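Local coordinates for dipeptide Epimerase (Enterococcus faecalis V583, PDB 3JVA), which is a magnesium-binding member of the mandelate racemase/muconate lactonizing enzyme family, in which a capping domain is joined to a TIM-barrel-like domain, at residues Pro329-Gly333 and Leu350-His354; Glu40-Tyr45 and Asp108-Lys113; Ile26-Ser31 and Ala294-Thr298; His7-Ser11 and Leu63-Glu67. All blocks are in the same frame, centred on the assembly; numbering follows the deposited sequence.

Contact 1 (Pro329-Gly333 and Leu350-His354)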
loop_
_atom_site.group_PDB
_atom_site.type_symbol
_atom_site.label_atom_id
_atom_site.label_comp_id
_atom_site.label_asym_id
_atom_site.label_seq_id
_atom_site.Cartn_x
_atom_site.Cartn_y
_atom_site.Cartn_z
ATOM N N PRO B 329 29.721 39.640 -20.786
ATOM C CA PRO B 329 30.933 39.356 -20.011
ATOM C C PRO B 329 31.992 38.604 -20.816
ATOM O O PRO B 329 33.165 38.573 -20.435
ATOM C CB PRO B 329 30.401 38.540 -18.831
ATOM C CG PRO B 329 29.256 37.769 -19.459
ATOM C CD PRO B 329 28.584 38.818 -20.328
ATOM N N VAL B 330 31.574 38.013 -21.930
ATOM C CA VAL B 330 32.469 37.249 -22.792
ATOM C C VAL B 330 32.111 37.450 -24.262
ATOM O O VAL B 330 31.145 38.137 -24.587
ATOM C CB VAL B 330 32.379 35.738 -22.495
ATOM C CG1 VAL B 330 32.700 35.471 -21.032
ATOM C CG2 VAL B 330 30.987 35.227 -22.851
ATOM N N THR B 331 32.895 36.835 -25.140
ATOM C CA THR B 331 32.665 36.923 -26.580
ATOM C C THR B 331 32.068 35.597 -27.050
ATOM O O THR B 331 32.445 34.538 -26.555
ATOM C CB THR B 331 33.994 37.162 -27.347
ATOM O OG1 THR B 331 34.576 38.402 -26.926
ATOM C CG2 THR B 331 33.751 37.207 -28.850
ATOM N N GLY B 332 31.132 35.657 -27.992
ATOM C CA GLY B 332 30.529 34.442 -28.509
ATOM C C GLY B 332 29.383 33.890 -27.681
ATOM O O GLY B 332 28.918 34.533 -26.741
ATOM N N GLY B 333 28.932 32.691 -28.036
ATOM C CA GLY B 333 27.830 32.070 -27.323
ATOM C C GLY B 333 26.521 32.770 -27.639
ATOM O O GLY B 333 26.429 33.528 -28.605
ATOM N N LEU B 350 31.460 25.600 -26.521
ATOM C CA LEU B 350 30.455 26.634 -26.305
ATOM C C LEU B 350 30.575 27.785 -27.299
ATOM O O LEU B 350 29.687 28.631 -27.376
ATOM C CB LEU B 350 30.574 27.198 -24.889
ATOM C CG LEU B 350 30.390 26.220 -23.728
ATOM C CD1 LEU B 350 30.748 26.913 -22.427
ATOM C CD2 LEU B 350 28.953 25.714 -23.701
ATOM N N GLY B 351 31.674 27.813 -28.051
ATOM C CA GLY B 351 31.891 28.883 -29.016
ATOM C C GLY B 351 32.150 30.206 -28.313
ATOM O O GLY B 351 31.914 31.283 -28.866
ATOM N N ILE B 352 32.656 30.121 -27.089
ATOM C CA ILE B 352 32.930 31.298 -26.274
ATOM C C ILE B 352 34.426 31.580 -26.112
ATOM O O ILE B 352 35.246 30.659 -26.096
ATOM C CB ILE B 352 32.270 31.129 -24.879
ATOM C CG1 ILE B 352 30.745 31.200 -25.033
ATOM C CG2 ILE B 352 32.773 32.183 -23.902
ATOM C CD1 ILE B 352 29.979 30.926 -23.748
ATOM N N SER B 353 34.769 32.862 -26.017
ATOM C CA SER B 353 36.153 33.295 -25.831
ATOM C C SER B 353 36.158 34.566 -24.979
ATOM O O SER B 353 35.097 35.100 -24.645
ATOM C CB SER B 353 36.822 33.565 -27.183
ATOM O OG SER B 353 36.128 34.559 -27.914
ATOM N N HIS B 354 37.348 35.041 -24.623
ATOM C CA HIS B 354 37.484 36.244 -23.807
ATOM C C HIS B 354 36.601 37.388 -24.286
ATOM O O HIS B 354 35.963 38.026 -23.424
ATOM C CB HIS B 354 38.944 36.709 -23.784
ATOM C CG HIS B 354 39.886 35.707 -23.194
ATOM N ND1 HIS B 354 39.730 35.199 -21.922
ATOM C CD2 HIS B 354 40.994 35.118 -23.702
ATOM C CE1 HIS B 354 40.700 34.338 -21.673
ATOM N NE2 HIS B 354 41.480 34.270 -22.737
ATOM O OXT HIS B 354 36.579 37.652 -25.508
HETATM O O HOH W 1 35.914 37.595 -20.758
#
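T331 and S353 face each other as the hydrogen-bonded pair of a very short, weakly bonded two-stranded antiparallel sheet. T331 N reaches S353 O at 2.8 Å, and S353 N returns a bond to T331 O at 2.9 Å. Both donors lie tilted from the plane of the carbonyl they use. Beneath this pair is the tight, buried side: V330 CG2 rests on I352 CG2 at 3.7 Å, and CG1 of I352 lies against the bare CA of G333. T302 of helix 298-310 meets I352, while T298 of the same helix meets V330. The little sheet, with about two residues in each strand, brings the C-terminal end of the chain alongside that helix. On the other side the contact thins out toward solvent. There T331 OG1, placed anti to the carbonyl carbon (chi1 -61°), donates to the terminal carboxylate at H354 OXT over 2.6 Å. The second carboxylate oxygen, H354 O, takes a bond from a water that also donates to P329 O, so the chain end is gripped twice. At the far end the join is looser, since G333 N meets G351 O in a weak bond of 3.4 Å, bent to 125°.

Contact 2 (Glu40-Tyr45 and Asp108-Lys113)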
loop_
_atom_site.group_PDB
_atom_site.type_symbol
_atom_site.label_atom_id
_atom_site.label_comp_id
_atom_site.label_asym_id
_atom_site.label_seq_id
_atom_site.Cartn_x
_atom_site.Cartn_y
_atom_site.Cartn_z
ATOM N N GLU B 40 47.987 21.370 -22.973
ATOM C CA GLU B 40 48.172 21.644 -24.396
ATOM C C GLU B 40 47.788 23.058 -24.824
ATOM O O GLU B 40 48.071 23.470 -25.948
ATOM C CB GLU B 40 47.405 20.613 -25.236
ATOM C CG GLU B 40 45.922 20.497 -24.910
ATOM C CD GLU B 40 45.277 19.284 -25.564
ATOM O OE1 GLU B 40 45.081 19.292 -26.799
ATOM O OE2 GLU B 40 44.974 18.315 -24.837
ATOM N N GLY B 41 47.137 23.802 -23.936
ATOM C CA GLY B 41 46.768 25.163 -24.277
ATOM C C GLY B 41 45.294 25.439 -24.512
ATOM O O GLY B 41 44.907 26.597 -24.656
ATOM N N LEU B 42 44.468 24.400 -24.581
ATOM C CA LEU B 42 43.033 24.613 -24.779
ATOM C C LEU B 42 42.437 25.135 -23.478
ATOM O O LEU B 42 42.871 24.752 -22.391
ATOM C CB LEU B 42 42.332 23.312 -25.171
ATOM C CG LEU B 42 42.709 22.677 -26.513
ATOM C CD1 LEU B 42 41.928 21.384 -26.699
ATOM C CD2 LEU B 42 42.415 23.651 -27.644
ATOM N N VAL B 43 41.435 25.999 -23.584
ATOM C CA VAL B 43 40.803 26.565 -22.399
ATOM C C VAL B 43 39.290 26.402 -22.467
ATOM O O VAL B 43 38.687 26.614 -23.519
ATOM C CB VAL B 43 41.136 28.068 -22.260
ATOM C CG1 VAL B 43 40.412 28.656 -21.056
ATOM C CG2 VAL B 43 42.641 28.253 -22.108
ATOM N N GLY B 44 38.685 26.027 -21.343
ATOM C CA GLY B 44 37.244 25.850 -21.297
ATOM C C GLY B 44 36.628 26.870 -20.359
ATOM O O GLY B 44 37.228 27.219 -19.344
ATOM N N TYR B 45 35.430 27.345 -20.691
ATOM C CA TYR B 45 34.756 28.340 -19.866
ATOM C C TYR B 45 33.547 27.776 -19.139
ATOM O O TYR B 45 32.781 26.999 -19.698
ATOM C CB TYR B 45 34.306 29.517 -20.732
ATOM C CG TYR B 45 35.460 30.271 -21.350
ATOM C CD1 TYR B 45 36.110 31.286 -20.648
ATOM C CD2 TYR B 45 35.919 29.950 -22.625
ATOM C CE1 TYR B 45 37.197 31.966 -21.206
ATOM C CE2 TYR B 45 37.003 30.622 -23.193
ATOM C CZ TYR B 45 37.634 31.626 -22.478
ATOM O OH TYR B 45 38.696 32.294 -23.044
ATOM N N ASP B 108 33.055 22.212 -22.220
ATOM C CA ASP B 108 33.519 23.147 -23.250
ATOM C C ASP B 108 34.839 22.592 -23.791
ATOM O O ASP B 108 35.059 22.556 -25.006
ATOM C CB ASP B 108 33.721 24.545 -22.654
ATOM C CG ASP B 108 34.047 25.597 -23.710
ATOM O OD1 ASP B 108 33.778 25.354 -24.906
ATOM O OD2 ASP B 108 34.560 26.673 -23.341
ATOM N N LEU B 109 35.699 22.137 -22.879
ATOM C CA LEU B 109 36.990 21.562 -23.257
ATOM C C LEU B 109 36.807 20.293 -24.085
ATOM O O LEU B 109 37.568 20.043 -25.018
ATOM C CB LEU B 109 37.838 21.260 -22.009
ATOM C CG LEU B 109 38.572 22.459 -21.386
ATOM C CD1 LEU B 109 39.189 22.063 -20.047
ATOM C CD2 LEU B 109 39.660 22.948 -22.355
ATOM N N MET B 110 35.809 19.480 -23.745
ATOM C CA MET B 110 35.552 18.265 -24.511
ATOM C C MET B 110 35.230 18.638 -25.961
ATOM O O MET B 110 35.738 18.024 -26.904
ATOM C CB MET B 110 34.372 17.486 -23.915
ATOM C CG MET B 110 34.674 16.811 -22.588
ATOM S SD MET B 110 33.300 15.754 -22.078
ATOM C CE MET B 110 33.159 16.202 -20.319
ATOM N N GLY B 111 34.379 19.643 -26.137
ATOM C CA GLY B 111 34.020 20.067 -27.482
ATOM C C GLY B 111 35.219 20.617 -28.235
ATOM O O GLY B 111 35.415 20.327 -29.418
ATOM N N GLN B 112 36.035 21.406 -27.548
ATOM C CA GLN B 112 37.209 21.988 -28.178
ATOM C C GLN B 112 38.206 20.920 -28.620
ATOM O O GLN B 112 38.751 21.001 -29.718
ATOM C CB GLN B 112 37.862 22.997 -27.234
ATOM C CG GLN B 112 37.000 24.242 -27.055
ATOM C CD GLN B 112 37.662 25.308 -26.220
ATOM O OE1 GLN B 112 38.811 25.677 -26.461
ATOM N NE2 GLN B 112 36.935 25.825 -25.237
ATOM N N LYS B 113 38.429 19.910 -27.783
ATOM C CA LYS B 113 39.359 18.836 -28.130
ATOM C C LYS B 113 38.818 17.968 -29.269
ATOM O O LYS B 113 39.570 17.558 -30.159
ATOM C CB LYS B 113 39.644 17.957 -26.909
ATOM C CG LYS B 113 40.649 16.839 -27.164
ATOM C CD LYS B 113 42.016 17.393 -27.562
ATOM C CE LYS B 113 43.060 16.283 -27.656
ATOM N NZ LYS B 113 44.388 16.794 -28.108
HETATM O O HOH W 2 40.930 27.056 -26.216
#
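L109 pushes its CD2 methyl over the peptide between V43 and G44, coming within 3.4 Å of G44 N. G44 has no side chain to interpose, and the helix backbone comes close there: the CA atoms of G44 and L109 are 4.7 Å apart. One turn on, Q112 works as a clamp on V43. Its NE2 donates to V43 O at 2.6 Å, 26° out of the amide plane, while its OE1 is bridged by a water to V43 N; one amide thereby serves both polar backbone atoms of the residue. A weak bond from NE2 to D108 OD1 further limits the rotation of this amide. D108 itself divides its carboxylate. OD2 uses the anti lone pair to accept Y45 N at 2.9 Å and sits at the edge of the Y45 ring, whereas OD1 is taken by the backbone N of L350. At the outer end L42 CD1 lies on K113 CA, and K113 NZ forms a salt bridge with E40 OE1 at 2.9 Å on its syn side. The lysine gets there by a bend at chi2 (62°). Strand 43-48 is an outer strand of the capping domain's antiparallel sheet; residues 108-113 of helix 96-114 run obliquely antiparallel to residues 43-45, at 138°, with L109 also touching I36 and T38 of the adjoining strand 29-38.

Contact 3 (Ile26-Ser31 and Ala294-Thr298)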
loop_
_atom_site.group_PDB
_atom_site.type_symbol
_atom_site.label_atom_id
_atom_site.label_comp_id
_atom_site.label_asym_id
_atom_site.label_seq_id
_atom_site.Cartn_x
_atom_site.Cartn_y
_atom_site.Cartn_z
ATOM N N ILE B 26 17.636 42.920 -6.882
ATOM C CA ILE B 26 18.891 42.581 -7.538
ATOM C C ILE B 26 19.022 43.464 -8.772
ATOM O O ILE B 26 18.149 43.449 -9.641
ATOM C CB ILE B 26 18.904 41.109 -7.993
ATOM C CG1 ILE B 26 18.625 40.189 -6.800
ATOM C CG2 ILE B 26 20.251 40.770 -8.624
ATOM C CD1 ILE B 26 18.527 38.727 -7.172
ATOM N N GLU B 27 20.100 44.237 -8.854
ATOM C CA GLU B 27 20.292 45.109 -10.008
ATOM C C GLU B 27 21.512 44.746 -10.838
ATOM O O GLU B 27 21.801 45.389 -11.845
ATOM C CB GLU B 27 20.373 46.573 -9.565
ATOM C CG GLU B 27 21.261 46.835 -8.367
ATOM C CD GLU B 27 21.200 48.286 -7.912
ATOM O OE1 GLU B 27 21.822 48.617 -6.880
ATOM O OE2 GLU B 27 20.529 49.095 -8.588
ATOM N N SER B 28 22.215 43.699 -10.422
ATOM C CA SER B 28 23.403 43.251 -11.134
ATOM C C SER B 28 23.497 41.732 -11.069
ATOM O O SER B 28 23.103 41.123 -10.076
ATOM C CB SER B 28 24.655 43.875 -10.505
ATOM O OG SER B 28 25.832 43.507 -11.205
ATOM N N ALA B 29 23.995 41.123 -12.141
ATOM C CA ALA B 29 24.169 39.678 -12.182
ATOM C C ALA B 29 25.618 39.432 -11.794
ATOM O O ALA B 29 26.527 39.631 -12.599
ATOM C CB ALA B 29 23.904 39.153 -13.577
ATOM N N ASP B 30 25.831 39.020 -10.550
ATOM C CA ASP B 30 27.179 38.776 -10.061
ATOM C C ASP B 30 27.427 37.278 -9.943
ATOM O O ASP B 30 26.848 36.605 -9.088
ATOM C CB ASP B 30 27.372 39.479 -8.713
ATOM C CG ASP B 30 27.084 40.977 -8.792
ATOM O OD1 ASP B 30 27.116 41.531 -9.914
ATOM O OD2 ASP B 30 26.832 41.605 -7.743
ATOM N N SER B 31 28.292 36.759 -10.811
ATOM C CA SER B 31 28.590 35.334 -10.828
ATOM C C SER B 31 30.079 35.026 -10.851
ATOM O O SER B 31 30.922 35.923 -10.907
ATOM C CB SER B 31 27.950 34.692 -12.057
ATOM O OG SER B 31 28.429 35.314 -13.242
ATOM N N ALA B 294 18.672 34.167 -11.972
ATOM C CA ALA B 294 18.622 35.608 -12.163
ATOM C C ALA B 294 20.046 36.140 -12.263
ATOM O O ALA B 294 20.295 37.172 -12.894
ATOM C CB ALA B 294 17.900 36.268 -10.981
ATOM N N GLU B 295 20.985 35.422 -11.655
ATOM C CA GLU B 295 22.373 35.861 -11.664
ATOM C C GLU B 295 23.371 35.078 -12.514
ATOM O O GLU B 295 24.544 34.977 -12.152
ATOM C CB GLU B 295 22.891 35.989 -10.225
ATOM C CG GLU B 295 22.076 36.982 -9.401
ATOM C CD GLU B 295 22.886 37.693 -8.332
ATOM O OE1 GLU B 295 23.781 38.495 -8.693
ATOM O OE2 GLU B 295 22.624 37.454 -7.133
ATOM N N GLU B 296 22.920 34.499 -13.625
ATOM C CA GLU B 296 23.869 33.832 -14.504
ATOM C C GLU B 296 23.872 34.605 -15.815
ATOM O O GLU B 296 22.997 35.446 -16.054
ATOM C CB GLU B 296 23.553 32.346 -14.721
ATOM C CG GLU B 296 22.254 31.991 -15.388
ATOM C CD GLU B 296 22.119 30.482 -15.500
ATOM O OE1 GLU B 296 22.911 29.868 -16.249
ATOM O OE2 GLU B 296 21.242 29.909 -14.824
ATOM N N THR B 297 24.848 34.331 -16.664
ATOM C CA THR B 297 24.965 35.083 -17.895
ATOM C C THR B 297 25.264 34.241 -19.127
ATOM O O THR B 297 24.821 33.101 -19.235
ATOM C CB THR B 297 26.038 36.185 -17.715
ATOM O OG1 THR B 297 27.299 35.585 -17.379
ATOM C CG2 THR B 297 25.641 37.117 -16.568
ATOM N N THR B 298 26.023 34.814 -20.053
ATOM C CA THR B 298 26.342 34.154 -21.310
ATOM C C THR B 298 26.802 32.700 -21.245
ATOM O O THR B 298 26.268 31.846 -21.953
ATOM C CB THR B 298 27.387 34.971 -22.086
ATOM O OG1 THR B 298 26.935 36.328 -22.190
ATOM C CG2 THR B 298 27.585 34.395 -23.477
#
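A29 comes backbone to backbone with E295, their CA atoms 4.3 Å apart, where the chain, turning a corner at S28, passes an irregular loop. The corner separates strand 24-27 from strand 29-38, and the loop 294-298 lies between strand 287-290 and helix 298-310. Beyond A29 the two chains part, and S31 and E296 are 6.2 Å apart at CA. The polar link is made by the E295 side chain: OE1 accepts D30 N at 2.8 Å in a nearly straight bond of 173°. The N-H meets OE1 on its anti side, 20° out of the carboxylate plane. S28 O, also an acceptor, stands only 3.0 Å from the same oxygen and is not bonded to it. The E295 chain reaches this spot by bending at chi2, which brings CD beside I26 CG2. Such a meeting of capping domain and barrel loop is characteristic of the enolase superfamily, whose active sites lie where the two domains face each other. Consistent with this, the A294 side chain is about 11 Å from the magnesium ion held by D189, E215 and D240. Deeper in, A29 CB touches T297 CG2 at 4.0 Å, and S31 CB presses on E295 O at 3.4 Å, a buried oxygen with no hydrogen-bonding partner in the model. S31 OG and T297 OG1 both bond to E47 OE2, so one carboxylate oxygen joins the segments from outside. Across the corner, S28 OG donates to D30 OD1 at 2.7 Å.

Contact 4 (His7-Ser11 and Leu63-Glu67)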
loop_
_atom_site.group_PDB
_atom_site.type_symbol
_atom_site.label_atom_id
_atom_site.label_comp_id
_atom_site.label_asym_id
_atom_site.label_seq_id
_atom_site.Cartn_x
_atom_site.Cartn_y
_atom_site.Cartn_z
ATOM N N HIS B 7 41.408 28.725 -13.315
ATOM C CA HIS B 7 41.361 30.136 -12.947
ATOM C C HIS B 7 39.919 30.564 -12.710
ATOM O O HIS B 7 39.030 30.166 -13.460
ATOM C CB HIS B 7 41.955 30.986 -14.076
ATOM C CG HIS B 7 43.280 30.493 -14.570
ATOM N ND1 HIS B 7 43.447 29.922 -15.813
ATOM C CD2 HIS B 7 44.499 30.468 -13.979
ATOM C CE1 HIS B 7 44.712 29.567 -15.968
ATOM N NE2 HIS B 7 45.371 29.888 -14.869
ATOM N N VAL B 8 39.681 31.359 -11.669
ATOM C CA VAL B 8 38.327 31.832 -11.400
ATOM C C VAL B 8 38.307 33.332 -11.145
ATOM O O VAL B 8 39.234 33.885 -10.553
ATOM C CB VAL B 8 37.677 31.110 -10.186
ATOM C CG1 VAL B 8 38.381 31.491 -8.898
ATOM C CG2 VAL B 8 36.188 31.467 -10.110
ATOM N N ARG B 9 37.249 33.988 -11.613
ATOM C CA ARG B 9 37.100 35.420 -11.429
ATOM C C ARG B 9 35.648 35.733 -11.100
ATOM O O ARG B 9 34.759 34.915 -11.320
ATOM C CB ARG B 9 37.506 36.173 -12.705
ATOM C CG ARG B 9 36.517 36.077 -13.881
ATOM C CD ARG B 9 37.026 36.910 -15.060
ATOM N NE ARG B 9 36.141 36.986 -16.228
ATOM C CZ ARG B 9 35.100 37.811 -16.344
ATOM N NH1 ARG B 9 34.780 38.637 -15.356
ATOM N NH2 ARG B 9 34.410 37.855 -17.480
ATOM N N ALA B 10 35.417 36.911 -10.539
ATOM C CA ALA B 10 34.062 37.324 -10.239
ATOM C C ALA B 10 33.627 38.043 -11.505
ATOM O O ALA B 10 34.468 38.534 -12.263
ATOM C CB ALA B 10 34.041 38.275 -9.045
ATOM N N SER B 11 32.323 38.080 -11.751
ATOM C CA SER B 11 31.791 38.756 -12.925
ATOM C C SER B 11 30.596 39.537 -12.431
ATOM O O SER B 11 29.753 38.986 -11.730
ATOM C CB SER B 11 31.343 37.738 -13.980
ATOM O OG SER B 11 30.725 38.365 -15.098
ATOM N N LEU B 63 32.868 31.054 -5.053
ATOM C CA LEU B 63 34.253 31.320 -5.429
ATOM C C LEU B 63 35.192 30.451 -4.598
ATOM O O LEU B 63 36.116 29.834 -5.134
ATOM C CB LEU B 63 34.591 32.802 -5.232
ATOM C CG LEU B 63 33.930 33.774 -6.215
ATOM C CD1 LEU B 63 34.173 35.206 -5.765
ATOM C CD2 LEU B 63 34.490 33.546 -7.625
ATOM N N GLU B 64 34.958 30.393 -3.288
ATOM C CA GLU B 64 35.804 29.586 -2.415
ATOM C C GLU B 64 35.782 28.110 -2.807
ATOM O O GLU B 64 36.830 27.458 -2.895
ATOM C CB GLU B 64 35.379 29.742 -0.947
ATOM C CG GLU B 64 36.067 28.753 0.001
ATOM C CD GLU B 64 35.866 29.065 1.481
ATOM O OE1 GLU B 64 34.797 29.584 1.862
ATOM O OE2 GLU B 64 36.780 28.769 2.277
ATOM N N THR B 65 34.590 27.579 -3.050
ATOM C CA THR B 65 34.461 26.176 -3.420
ATOM C C THR B 65 35.119 25.883 -4.762
ATOM O O THR B 65 35.804 24.874 -4.911
ATOM C CB THR B 65 32.979 25.749 -3.464
ATOM O OG1 THR B 65 32.386 25.981 -2.181
ATOM C CG2 THR B 65 32.854 24.265 -3.811
ATOM N N ILE B 66 34.929 26.764 -5.740
ATOM C CA ILE B 66 35.537 26.539 -7.047
ATOM C C ILE B 66 37.055 26.438 -6.922
ATOM O O ILE B 66 37.681 25.603 -7.573
ATOM C CB ILE B 66 35.175 27.663 -8.042
ATOM C CG1 ILE B 66 33.679 27.588 -8.373
ATOM C CG2 ILE B 66 36.017 27.528 -9.318
ATOM C CD1 ILE B 66 33.191 28.693 -9.275
ATOM N N GLU B 67 37.644 27.279 -6.076
ATOM C CA GLU B 67 39.094 27.257 -5.868
ATOM C C GLU B 67 39.525 25.904 -5.310
ATOM O O GLU B 67 40.566 25.358 -5.698
ATOM C CB GLU B 67 39.500 28.368 -4.900
ATOM C CG GLU B 67 39.234 29.772 -5.422
ATOM C CD GLU B 67 40.359 30.306 -6.292
ATOM O OE1 GLU B 67 40.776 29.603 -7.242
ATOM O OE2 GLU B 67 40.822 31.439 -6.025
HETATM O O HOH W 3 41.740 31.484 -9.648
#
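In the alpha+beta capping domain helix 59-73 lies on the antiparallel sheet, and V8 of strand 3-21 packs there against L63, I66 and E67. The short pieces of strand and helix run antiparallel, at 172°, with their axes 9.1 Å apart, a gap bridged by side chains and a water and not by any direct hydrogen bond. V8 sends its two methyls to different partners. With CG1 between the backbone N and the carbonyl carbon (chi1 68°), CG2 falls anti to the N and meets L63 CD2 at 3.7 Å and I66 CG2 at 4.0 Å. CG1 instead slips under the carboxylate of E67, 3.5 Å from OE1. Spaced three and four residues apart, L63, I66 and E67 share one face of the helix, so the valine is met from three points along it; this is helix-on-sheet packing of an alpha+beta domain, here near its surface. I66 carries the apolar layer further inward, onto V34 of strand 29-38 and A98 and A101 of helix 96-114. The other flank is nearer solvent. E67 bends at chi2 (-85°) to bring its carboxylate back over V8, and a water accepts V8 N at 2.9 Å while donating to E67 OE1 at 3.2 Å. L63 extends the contact along the strand: its CD2 lies 3.9 Å from R9 O, and its CD1 makes only a distant approach to A10 CB. E64, pointing away from the strand, hydrogen-bonds through OE1 to the backbone N of A60 in a second subunit, which places this helix at a subunit interface.

Starting from the N terminus, the first segments of contacts 4, 3 and 2 follow one another in the sheet of the capping domain. Contact 4 closes first, when helix 59-73 returns to residues 7-11, and its loop crosses those of contacts 2 and 3. Contact 2 closes next, through helix 96-114, and lies wholly within the far longer loop that contact 3 closes at 294-298, where the capping domain meets the barrel. Contact 1 follows in series as a short loop near the C terminus. It reaches back to contact 2 through L350 and D108 and touches contact 3 at T298; contacts 3 and 4 join between strands at S31 and S11.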